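Local coordinates for GDNF family receptor alpha-3 (Homo sapiens, PDB 2GH0), which serves as the receptor for the growth factor artemin, which supports peripheral sensory and sympathetic neurons, and on binding it brings about activation of RET, at residues Arg27-Lys30 with Ala31-Glu34; His44-Leu47 with Arg48-Thr52; Ala57-Pro60 with His61-Leu65; Asp108-Cys111 with Arg112-Val116. All coordinates share one frame; numbering follows the deposited sequence.

Interaction 1: Arg27-Lys30 with Ala31-Glu34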
loop_
_atom_site.group_PDB
_atom_site.type_symbol
_atom_site.label_atom_id
_atom_site.label_comp_id
_atom_site.label_asym_id
_atom_site.label_seq_id
_atom_site.Cartn_x
_atom_site.Cartn_y
_atom_site.Cartn_z
ATOM N N ARG C 27 -28.031 -5.335 7.371
ATOM C CA ARG C 27 -27.709 -4.693 6.082
ATOM C C ARG C 27 -28.920 -3.868 5.623
ATOM O O ARG C 27 -28.752 -2.770 5.078
ATOM C CB ARG C 27 -27.288 -5.697 5.032
ATOM C CG ARG C 27 -25.833 -6.249 5.290
ATOM C CD ARG C 27 -24.933 -6.196 4.098
ATOM N NE ARG C 27 -23.750 -7.038 4.331
ATOM C CZ ARG C 27 -22.761 -7.194 3.472
ATOM N NH1 ARG C 27 -22.793 -6.568 2.298
ATOM N NH2 ARG C 27 -21.737 -7.977 3.786
ATOM N N LEU C 28 -30.118 -4.420 5.833
ATOM C CA LEU C 28 -31.378 -3.743 5.371
ATOM C C LEU C 28 -31.683 -2.486 6.203
ATOM O O LEU C 28 -32.214 -1.485 5.681
ATOM C CB LEU C 28 -32.557 -4.713 5.425
ATOM C CG LEU C 28 -32.403 -5.884 4.440
ATOM C CD1 LEU C 28 -33.457 -6.905 4.887
ATOM C CD2 LEU C 28 -32.709 -5.464 3.034
ATOM N N ARG C 29 -31.410 -2.562 7.498
ATOM C CA ARG C 29 -31.635 -1.408 8.407
ATOM C C ARG C 29 -30.615 -0.331 8.070
ATOM O O ARG C 29 -30.955 0.843 7.987
ATOM C CB ARG C 29 -31.458 -1.832 9.877
ATOM C CG ARG C 29 -31.636 -0.655 10.854
ATOM C CD ARG C 29 -31.699 -1.171 12.332
ATOM N NE ARG C 29 -31.592 -0.062 13.285
ATOM C CZ ARG C 29 -30.448 0.424 13.766
ATOM N NH1 ARG C 29 -29.270 -0.092 13.436
ATOM N NH2 ARG C 29 -30.486 1.423 14.630
ATOM N N LYS C 30 -29.362 -0.732 7.861
ATOM C CA LYS C 30 -28.307 0.214 7.491
ATOM C C LYS C 30 -28.652 0.928 6.174
ATOM O O LYS C 30 -28.350 2.120 6.007
ATOM C CB LYS C 30 -26.939 -0.500 7.354
ATOM C CG LYS C 30 -26.156 -0.537 8.703
ATOM C CD LYS C 30 -24.616 -0.546 8.495
ATOM C CE LYS C 30 -23.789 -0.017 9.708
ATOM N NZ LYS C 30 -22.326 -0.852 9.746
ATOM N N ALA C 31 -29.188 0.165 5.222
ATOM C CA ALA C 31 -29.592 0.695 3.934
ATOM C C ALA C 31 -30.645 1.810 4.036
ATOM O O ALA C 31 -30.477 2.858 3.412
ATOM C CB ALA C 31 -30.103 -0.433 3.023
ATOM N N TYR C 32 -31.727 1.617 4.814
ATOM C CA TYR C 32 -32.698 2.700 4.902
ATOM C C TYR C 32 -32.218 3.813 5.818
ATOM O O TYR C 32 -32.566 4.974 5.612
ATOM C CB TYR C 32 -34.124 2.217 5.284
ATOM C CG TYR C 32 -34.442 2.042 6.784
ATOM C CD1 TYR C 32 -34.598 0.777 7.347
ATOM C CD2 TYR C 32 -34.617 3.161 7.622
ATOM C CE1 TYR C 32 -34.917 0.632 8.713
ATOM C CE2 TYR C 32 -34.936 3.042 8.948
ATOM C CZ TYR C 32 -35.091 1.771 9.499
ATOM O OH TYR C 32 -35.397 1.639 10.855
ATOM N N GLY C 33 -31.443 3.457 6.848
ATOM C CA GLY C 33 -30.913 4.471 7.740
ATOM C C GLY C 33 -30.065 5.453 6.953
ATOM O O GLY C 33 -30.100 6.660 7.211
ATOM N N GLU C 34 -29.268 4.925 6.017
ATOM C CA GLU C 34 -28.452 5.765 5.126
ATOM C C GLU C 34 -29.311 6.622 4.188
ATOM O O GLU C 34 -29.015 7.817 3.997
ATOM C CB GLU C 34 -27.496 4.916 4.276
ATOM C CG GLU C 34 -26.609 5.734 3.341
ATOM C CD GLU C 34 -25.512 4.920 2.677
ATOM O OE1 GLU C 34 -25.571 3.667 2.693
ATOM O OE2 GLU C 34 -24.588 5.551 2.106
#
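Helix 23-35, in the first of the two GDNF/GAS1 domains held in this fragment, carries R29 and Y32 one turn apart, and their side chains meet on the face turned to another protein chain of the assembly. The aliphatic part of R29 makes the touch, CG lying 4.1 Å from Y32 CE1. The ring also rests one face over R29 O, which sits 3.7 Å above its plane and off toward the rim. Placing CG between the backbone N and the carbonyl carbon (chi1 85°) swings the ring back over that carbonyl. In this all-helical, disulfide-rich domain Y32 is a natural bridge: its flat ring meets F53 edge-to-face, while its hydroxyl reaches the carbonyl of T84. R29 runs extended from CG to NE, and its guanidinium, the plane turned 83° from the ring, goes on to an acidic side chain of the other protein's chain, with which it forms a salt bridge. G33 N donates to R29 O at 2.9 Å; glycine, with no side chain, suits the tight place by that oxygen. A31, small enough to sit close to helix 43-56, packs its CB 3.4 Å from R27 O.

Interaction 2: His44-Leu47 with Arg48-Thr52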
loop_
_atom_site.group_PDB
_atom_site.type_symbol
_atom_site.label_atom_id
_atom_site.label_comp_id
_atom_site.label_asym_id
_atom_site.label_seq_id
_atom_site.Cartn_x
_atom_site.Cartn_y
_atom_site.Cartn_z
ATOM N N HIS C 44 -37.901 9.867 -1.886
ATOM C CA HIS C 44 -38.286 8.668 -2.641
ATOM C C HIS C 44 -37.303 7.487 -2.475
ATOM O O HIS C 44 -37.702 6.314 -2.540
ATOM C CB HIS C 44 -38.495 8.997 -4.115
ATOM C CG HIS C 44 -37.264 9.469 -4.816
ATOM N ND1 HIS C 44 -36.838 10.783 -4.785
ATOM C CD2 HIS C 44 -36.383 8.806 -5.607
ATOM C CE1 HIS C 44 -35.742 10.903 -5.517
ATOM N NE2 HIS C 44 -35.447 9.720 -6.030
ATOM N N VAL C 45 -36.035 7.802 -2.252
ATOM C CA VAL C 45 -35.049 6.753 -2.040
ATOM C C VAL C 45 -35.258 6.211 -0.632
ATOM O O VAL C 45 -35.246 5.029 -0.425
ATOM C CB VAL C 45 -33.617 7.257 -2.206
ATOM C CG1 VAL C 45 -32.615 6.105 -2.002
ATOM C CG2 VAL C 45 -33.451 7.838 -3.579
ATOM N N CYS C 46 -35.479 7.094 0.330
ATOM C CA CYS C 46 -35.776 6.632 1.723
ATOM C C CYS C 46 -36.994 5.724 1.749
ATOM O O CYS C 46 -37.002 4.639 2.348
ATOM C CB CYS C 46 -35.946 7.861 2.614
ATOM S SG CYS C 46 -36.627 7.529 4.264
ATOM N N LEU C 47 -38.047 6.140 1.047
ATOM C CA LEU C 47 -39.300 5.374 1.041
ATOM C C LEU C 47 -39.036 3.986 0.427
ATOM O O LEU C 47 -39.517 2.991 0.921
ATOM C CB LEU C 47 -40.335 6.155 0.187
ATOM C CG LEU C 47 -41.469 6.942 0.791
ATOM C CD1 LEU C 47 -41.437 7.205 2.326
ATOM C CD2 LEU C 47 -41.895 8.146 -0.171
ATOM N N ARG C 48 -38.280 3.929 -0.651
ATOM C CA ARG C 48 -37.989 2.681 -1.346
ATOM C C ARG C 48 -37.147 1.737 -0.444
ATOM O O ARG C 48 -37.379 0.526 -0.402
ATOM C CB ARG C 48 -37.190 2.976 -2.628
ATOM C CG ARG C 48 -36.790 1.737 -3.419
ATOM C CD ARG C 48 -38.055 0.964 -3.861
ATOM N NE ARG C 48 -38.268 -0.219 -3.004
ATOM C CZ ARG C 48 -39.247 -1.110 -3.162
ATOM N NH1 ARG C 48 -40.148 -0.983 -4.145
ATOM N NH2 ARG C 48 -39.298 -2.155 -2.366
ATOM N N GLN C 49 -36.211 2.305 0.299
ATOM C CA GLN C 49 -35.393 1.467 1.252
ATOM C C GLN C 49 -36.219 0.971 2.435
ATOM O O GLN C 49 -35.973 -0.130 2.968
ATOM C CB GLN C 49 -34.135 2.228 1.708
ATOM C CG GLN C 49 -33.146 2.497 0.550
ATOM C CD GLN C 49 -32.745 1.166 -0.108
ATOM O OE1 GLN C 49 -32.236 0.268 0.551
ATOM N NE2 GLN C 49 -33.058 1.015 -1.373
ATOM N N LEU C 50 -37.183 1.768 2.888
ATOM C CA LEU C 50 -38.167 1.310 3.901
ATOM C C LEU C 50 -39.010 0.133 3.390
ATOM O O LEU C 50 -39.198 -0.884 4.109
ATOM C CB LEU C 50 -39.064 2.488 4.395
ATOM C CG LEU C 50 -38.356 3.470 5.350
ATOM C CD1 LEU C 50 -39.218 4.679 5.481
ATOM C CD2 LEU C 50 -38.137 2.860 6.760
ATOM N N LEU C 51 -39.508 0.248 2.169
ATOM C CA LEU C 51 -40.323 -0.809 1.588
ATOM C C LEU C 51 -39.532 -2.103 1.503
ATOM O O LEU C 51 -40.039 -3.185 1.862
ATOM C CB LEU C 51 -40.815 -0.406 0.200
ATOM C CG LEU C 51 -42.028 0.559 0.188
ATOM C CD1 LEU C 51 -42.151 1.094 -1.214
ATOM C CD2 LEU C 51 -43.313 -0.122 0.619
ATOM N N THR C 52 -38.298 -1.994 1.054
ATOM C CA THR C 52 -37.407 -3.184 0.949
ATOM C C THR C 52 -37.158 -3.775 2.309
ATOM O O THR C 52 -37.159 -5.007 2.467
ATOM C CB THR C 52 -36.091 -2.781 0.345
ATOM O OG1 THR C 52 -36.378 -2.300 -0.975
ATOM C CG2 THR C 52 -35.130 -3.955 0.270
#
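The guanidinium of R48 has L51 CB over one face, 3.4 Å above the plane and offset toward the rim, with T52 CA at its edge, in plane. Across the junction, R48 CB rests 3.4 Å from H44 O, the carbonyl to which R48 N donates. All this happens within helix 43-56, a helix of the first GDNF/GAS1 domain that is tied by the C46-C36 disulfide to the residue just after helix 23-35. Bends at chi2 and chi3 turn the arginine chain forward along the helix, toward T52, and NH2 donates to T52 OG1 (3.2 Å), which lies 17° out of the guanidinium plane. T52 OG1 in turn donates to R48 O, and T52 N reaches the same oxygen from the opposite face of its plane; two donors therefore grip one carbonyl, and the threonine hydroxyl links both ends of R48.

The buried side is apolar. SG of C46 touches L50 CD1 at 4.0 Å, where a branched leucine can set one methyl against the sulfur and still pack on Y32. L50 N closes the turn on C46 O. Q49 suits the boundary between these two sides: its aliphatic part packs on the helix while its amide oxygen meets A31, and the side chain also packs on Y32 and A35 of helix 23-35. With its CG beside the backbone N (chi1 -65°), Q49 brings that carbon to 3.4 Å from V45 O.

Interaction 3: Ala57-Pro60 with His61-Leu65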
loop_
_atom_site.group_PDB
_atom_site.type_symbol
_atom_site.label_atom_id
_atom_site.label_comp_id
_atom_site.label_asym_id
_atom_site.label_seq_id
_atom_site.Cartn_x
_atom_site.Cartn_y
_atom_site.Cartn_z
ATOM N N ALA C 57 -36.681 -8.245 5.492
ATOM C CA ALA C 57 -36.237 -8.595 6.848
ATOM C C ALA C 57 -37.160 -9.683 7.399
ATOM O O ALA C 57 -38.348 -9.668 7.096
ATOM C CB ALA C 57 -36.318 -7.382 7.756
ATOM N N ALA C 58 -36.653 -10.573 8.272
ATOM C CA ALA C 58 -37.550 -11.570 8.893
ATOM C C ALA C 58 -38.650 -10.836 9.642
ATOM O O ALA C 58 -38.333 -9.812 10.316
ATOM C CB ALA C 58 -36.730 -12.508 9.826
ATOM N N GLU C 59 -39.919 -11.293 9.554
ATOM C CA GLU C 59 -41.001 -10.576 10.191
ATOM C C GLU C 59 -40.725 -10.360 11.678
ATOM O O GLU C 59 -40.994 -9.272 12.199
ATOM C CB GLU C 59 -42.380 -11.227 10.010
ATOM C CG GLU C 59 -42.959 -11.121 8.632
ATOM C CD GLU C 59 -43.930 -12.249 8.343
ATOM O OE1 GLU C 59 -45.011 -12.225 8.988
ATOM O OE2 GLU C 59 -43.622 -13.148 7.499
ATOM N N PRO C 60 -40.236 -11.402 12.362
ATOM C CA PRO C 60 -40.027 -11.130 13.783
ATOM C C PRO C 60 -38.963 -10.028 14.083
ATOM O O PRO C 60 -39.071 -9.358 15.087
ATOM C CB PRO C 60 -39.618 -12.495 14.330
ATOM C CG PRO C 60 -40.110 -13.528 13.292
ATOM C CD PRO C 60 -39.934 -12.834 11.987
ATOM N N HIS C 61 -37.901 -9.941 13.266
ATOM C CA HIS C 61 -36.916 -8.857 13.412
ATOM C C HIS C 61 -37.504 -7.495 13.092
ATOM O O HIS C 61 -37.314 -6.518 13.815
ATOM C CB HIS C 61 -35.659 -9.115 12.534
ATOM C CG HIS C 61 -34.855 -10.285 12.998
ATOM N ND1 HIS C 61 -34.378 -11.244 12.145
ATOM C CD2 HIS C 61 -34.460 -10.654 14.240
ATOM C CE1 HIS C 61 -33.731 -12.176 12.836
ATOM N NE2 HIS C 61 -33.779 -11.842 14.115
ATOM N N ALA C 62 -38.241 -7.431 12.019
ATOM C CA ALA C 62 -38.873 -6.156 11.647
ATOM C C ALA C 62 -39.908 -5.660 12.691
ATOM O O ALA C 62 -39.977 -4.447 13.044
ATOM C CB ALA C 62 -39.470 -6.327 10.176
ATOM N N GLN C 63 -40.704 -6.584 13.252
ATOM C CA GLN C 63 -41.694 -6.213 14.307
ATOM C C GLN C 63 -41.047 -5.910 15.630
ATOM O O GLN C 63 -41.525 -5.062 16.364
ATOM C CB GLN C 63 -42.687 -7.398 14.448
ATOM C CG GLN C 63 -43.525 -7.396 13.093
ATOM C CD GLN C 63 -44.512 -8.504 12.969
ATOM O OE1 GLN C 63 -44.796 -9.191 13.942
ATOM N NE2 GLN C 63 -45.058 -8.678 11.765
ATOM N N GLY C 64 -39.924 -6.544 15.922
ATOM C CA GLY C 64 -39.162 -6.215 17.138
ATOM C C GLY C 64 -38.616 -4.784 17.043
ATOM O O GLY C 64 -38.642 -4.020 18.036
ATOM N N LEU C 65 -38.113 -4.457 15.873
ATOM C CA LEU C 65 -37.479 -3.160 15.647
ATOM C C LEU C 65 -38.520 -2.020 15.892
ATOM O O LEU C 65 -38.279 -0.980 16.551
ATOM C CB LEU C 65 -36.994 -3.115 14.186
ATOM C CG LEU C 65 -36.308 -1.783 13.834
ATOM C CD1 LEU C 65 -35.022 -1.583 14.651
ATOM C CD2 LEU C 65 -36.049 -1.573 12.321
HETATM O O HOH W 1 -34.077 -10.669 9.463
HETATM O O HOH W 2 -46.712 -10.952 11.011
#
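A57 points its CB at A62 CB, 4.1 Å away, a small apolar touch that lets the chain pass close as one helix ends and the next begins. A58 holds the N-cap position of the new helix. Its carbonyl receives A62 N at 2.9 Å, while its CB lies 3.5 Å from H61 ND1. A water joins A58 N, whose hydrogen it accepts, to that same ring nitrogen, giving the histidine a polar partner beside the cap. This tight link joins helix 43-56 to helix 59-66 inside the first GDNF/GAS1 domain, and A62 turns inward on F53 and F54, where alanine allows a close approach of the two helices. E59 follows in the first turn, a place that probably favours a carboxylate because the N-terminal end of the helix dipole is the positive one. Its OE1 forms a salt bridge with R140 of helix 135-143 and also accepts from a second water, which is held in turn by Q63 NE2. Q63 is extended beyond CG, and its CG passes 3.3 Å from E59 O, the acceptor of Q63 N. P60, with no N-H to offer, suits a first turn, where no preceding helical carbonyl would need one; its own oxygen takes G64 N at 3.1 Å.

Interaction 4: Asp108-Cys111 with Arg112-Val116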
loop_
_atom_site.group_PDB
_atom_site.type_symbol
_atom_site.label_atom_id
_atom_site.label_comp_id
_atom_site.label_asym_id
_atom_site.label_seq_id
_atom_site.Cartn_x
_atom_site.Cartn_y
_atom_site.Cartn_z
ATOM N N ASP C 108 -50.846 4.662 -7.637
ATOM C CA ASP C 108 -49.710 3.704 -7.740
ATOM C C ASP C 108 -50.196 2.301 -7.416
ATOM O O ASP C 108 -50.649 2.075 -6.282
ATOM C CB ASP C 108 -48.613 4.035 -6.701
ATOM C CG ASP C 108 -47.524 2.938 -6.619
ATOM O OD1 ASP C 108 -46.904 2.596 -7.641
ATOM O OD2 ASP C 108 -47.293 2.412 -5.516
ATOM N N PRO C 109 -50.088 1.368 -8.380
ATOM C CA PRO C 109 -50.538 -0.001 -8.103
ATOM C C PRO C 109 -50.030 -0.686 -6.805
ATOM O O PRO C 109 -50.830 -1.374 -6.140
ATOM C CB PRO C 109 -50.047 -0.768 -9.325
ATOM C CG PRO C 109 -50.102 0.293 -10.465
ATOM C CD PRO C 109 -49.592 1.518 -9.771
ATOM N N LEU C 110 -48.732 -0.545 -6.461
ATOM C CA LEU C 110 -48.203 -1.093 -5.184
ATOM C C LEU C 110 -48.909 -0.567 -3.948
ATOM O O LEU C 110 -49.265 -1.344 -3.027
ATOM C CB LEU C 110 -46.689 -0.829 -5.030
ATOM C CG LEU C 110 -46.002 -1.340 -3.739
ATOM C CD1 LEU C 110 -46.230 -2.820 -3.599
ATOM C CD2 LEU C 110 -44.479 -1.126 -3.794
ATOM N N CYS C 111 -49.005 0.749 -3.835
ATOM C CA CYS C 111 -49.694 1.347 -2.660
ATOM C C CYS C 111 -51.144 0.907 -2.580
ATOM O O CYS C 111 -51.594 0.521 -1.530
ATOM C CB CYS C 111 -49.605 2.856 -2.660
ATOM S SG CYS C 111 -50.319 3.568 -1.137
ATOM N N ARG C 112 -51.888 0.946 -3.706
ATOM C CA ARG C 112 -53.279 0.452 -3.653
ATOM C C ARG C 112 -53.378 -0.983 -3.052
ATOM O O ARG C 112 -54.199 -1.266 -2.150
ATOM C CB ARG C 112 -53.947 0.498 -5.049
ATOM C CG ARG C 112 -55.430 0.041 -4.912
ATOM C CD ARG C 112 -56.079 -0.200 -6.235
ATOM N NE ARG C 112 -56.315 1.034 -6.962
ATOM C CZ ARG C 112 -57.383 1.840 -6.827
ATOM N NH1 ARG C 112 -58.348 1.617 -5.921
ATOM N NH2 ARG C 112 -57.454 2.918 -7.595
ATOM N N SER C 113 -52.527 -1.879 -3.554
ATOM C CA SER C 113 -52.460 -3.262 -3.075
ATOM C C SER C 113 -52.117 -3.399 -1.566
ATOM O O SER C 113 -52.703 -4.233 -0.858
ATOM C CB SER C 113 -51.459 -4.016 -3.968
ATOM O OG SER C 113 -51.205 -5.342 -3.530
ATOM N N ARG C 114 -51.174 -2.593 -1.069
ATOM C CA ARG C 114 -50.822 -2.609 0.373
ATOM C C ARG C 114 -51.968 -2.128 1.206
ATOM O O ARG C 114 -52.207 -2.656 2.325
ATOM C CB ARG C 114 -49.578 -1.796 0.636
ATOM C CG ARG C 114 -48.360 -2.363 -0.229
ATOM C CD ARG C 114 -47.929 -3.738 0.416
ATOM N NE ARG C 114 -46.866 -4.391 -0.368
ATOM C CZ ARG C 114 -45.569 -4.185 -0.144
ATOM N NH1 ARG C 114 -45.227 -3.366 0.820
ATOM N NH2 ARG C 114 -44.603 -4.811 -0.844
ATOM N N LEU C 115 -52.678 -1.123 0.674
ATOM C CA LEU C 115 -53.856 -0.563 1.421
ATOM C C LEU C 115 -55.000 -1.569 1.414
ATOM O O LEU C 115 -55.641 -1.769 2.432
ATOM C CB LEU C 115 -54.323 0.794 0.887
ATOM C CG LEU C 115 -55.417 1.489 1.730
ATOM C CD1 LEU C 115 -54.984 1.840 3.174
ATOM C CD2 LEU C 115 -55.939 2.732 1.032
ATOM N N VAL C 116 -55.222 -2.227 0.287
ATOM C CA VAL C 116 -56.174 -3.337 0.281
ATOM C C VAL C 116 -55.839 -4.424 1.332
ATOM O O VAL C 116 -56.729 -4.876 2.061
ATOM C CB VAL C 116 -56.307 -3.952 -1.067
ATOM C CG1 VAL C 116 -57.010 -5.279 -0.966
ATOM C CG2 VAL C 116 -57.053 -2.997 -1.983
#
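The turn at CB of R114 (chi1 -58°) and a second bend at chi2 (-72°) fold its chain back toward L110, whose CG points away from the backbone N, beside the carbonyl carbon, and sends CD1 forward to meet it. CD1 lies over one face of the guanidinium, 3.6 Å from R114 NE, and R114 CG comes to 3.1 Å from L110 O. An arginine suits this place because its flat group can be apolar on the face and polar at the rim: NH1 still donates to the carbonyl of G144. Both side chains also rest on L51 of helix 43-56, so this first part of helix 109-121 joins the second GDNF/GAS1 domain to the first. The helix begins at D108, an N-cap whose OD2 accepts from C111 N at 2.9 Å, met from above the carboxylate plane. The D108 carbonyl receives R112 N, and P109, lacking an N-H, fits the first turn. C111 is buried and bonded through SG to C105, fixing the turn to helix 98-106. A negative carboxylate at the positive end of the helix probably steadies its start, while the guanidinium, with NH1 bonded to G144, can probably accept a leucine methyl on its face.

How the interactions relate
Interactions 1 and 2 sit on consecutive helices of the first domain and touch directly, A31 CB lying 3.3 Å from Q49 OE1 and Y32 CD2 3.6 Å from L50 CD2. Interaction 3 belongs to the same domain and meets interaction 1, L28 packing on A57 and L65 on R29 and Y32, but not interaction 2. Interaction 4 lies in the other domain and reaches the rest through L51 alone. Interaction 3 is the most buried and interaction 4 the most exposed, with 1 and 2 between them. The first two are mid-helix turns, the others helix starts with a proline: an aspartate side chain caps the helix in interaction 4, whereas in interaction 3 the N-cap is an alanine and waters bridge A58 N to H61 and E59 to Q63. Interaction 1 alone touches another protein chain.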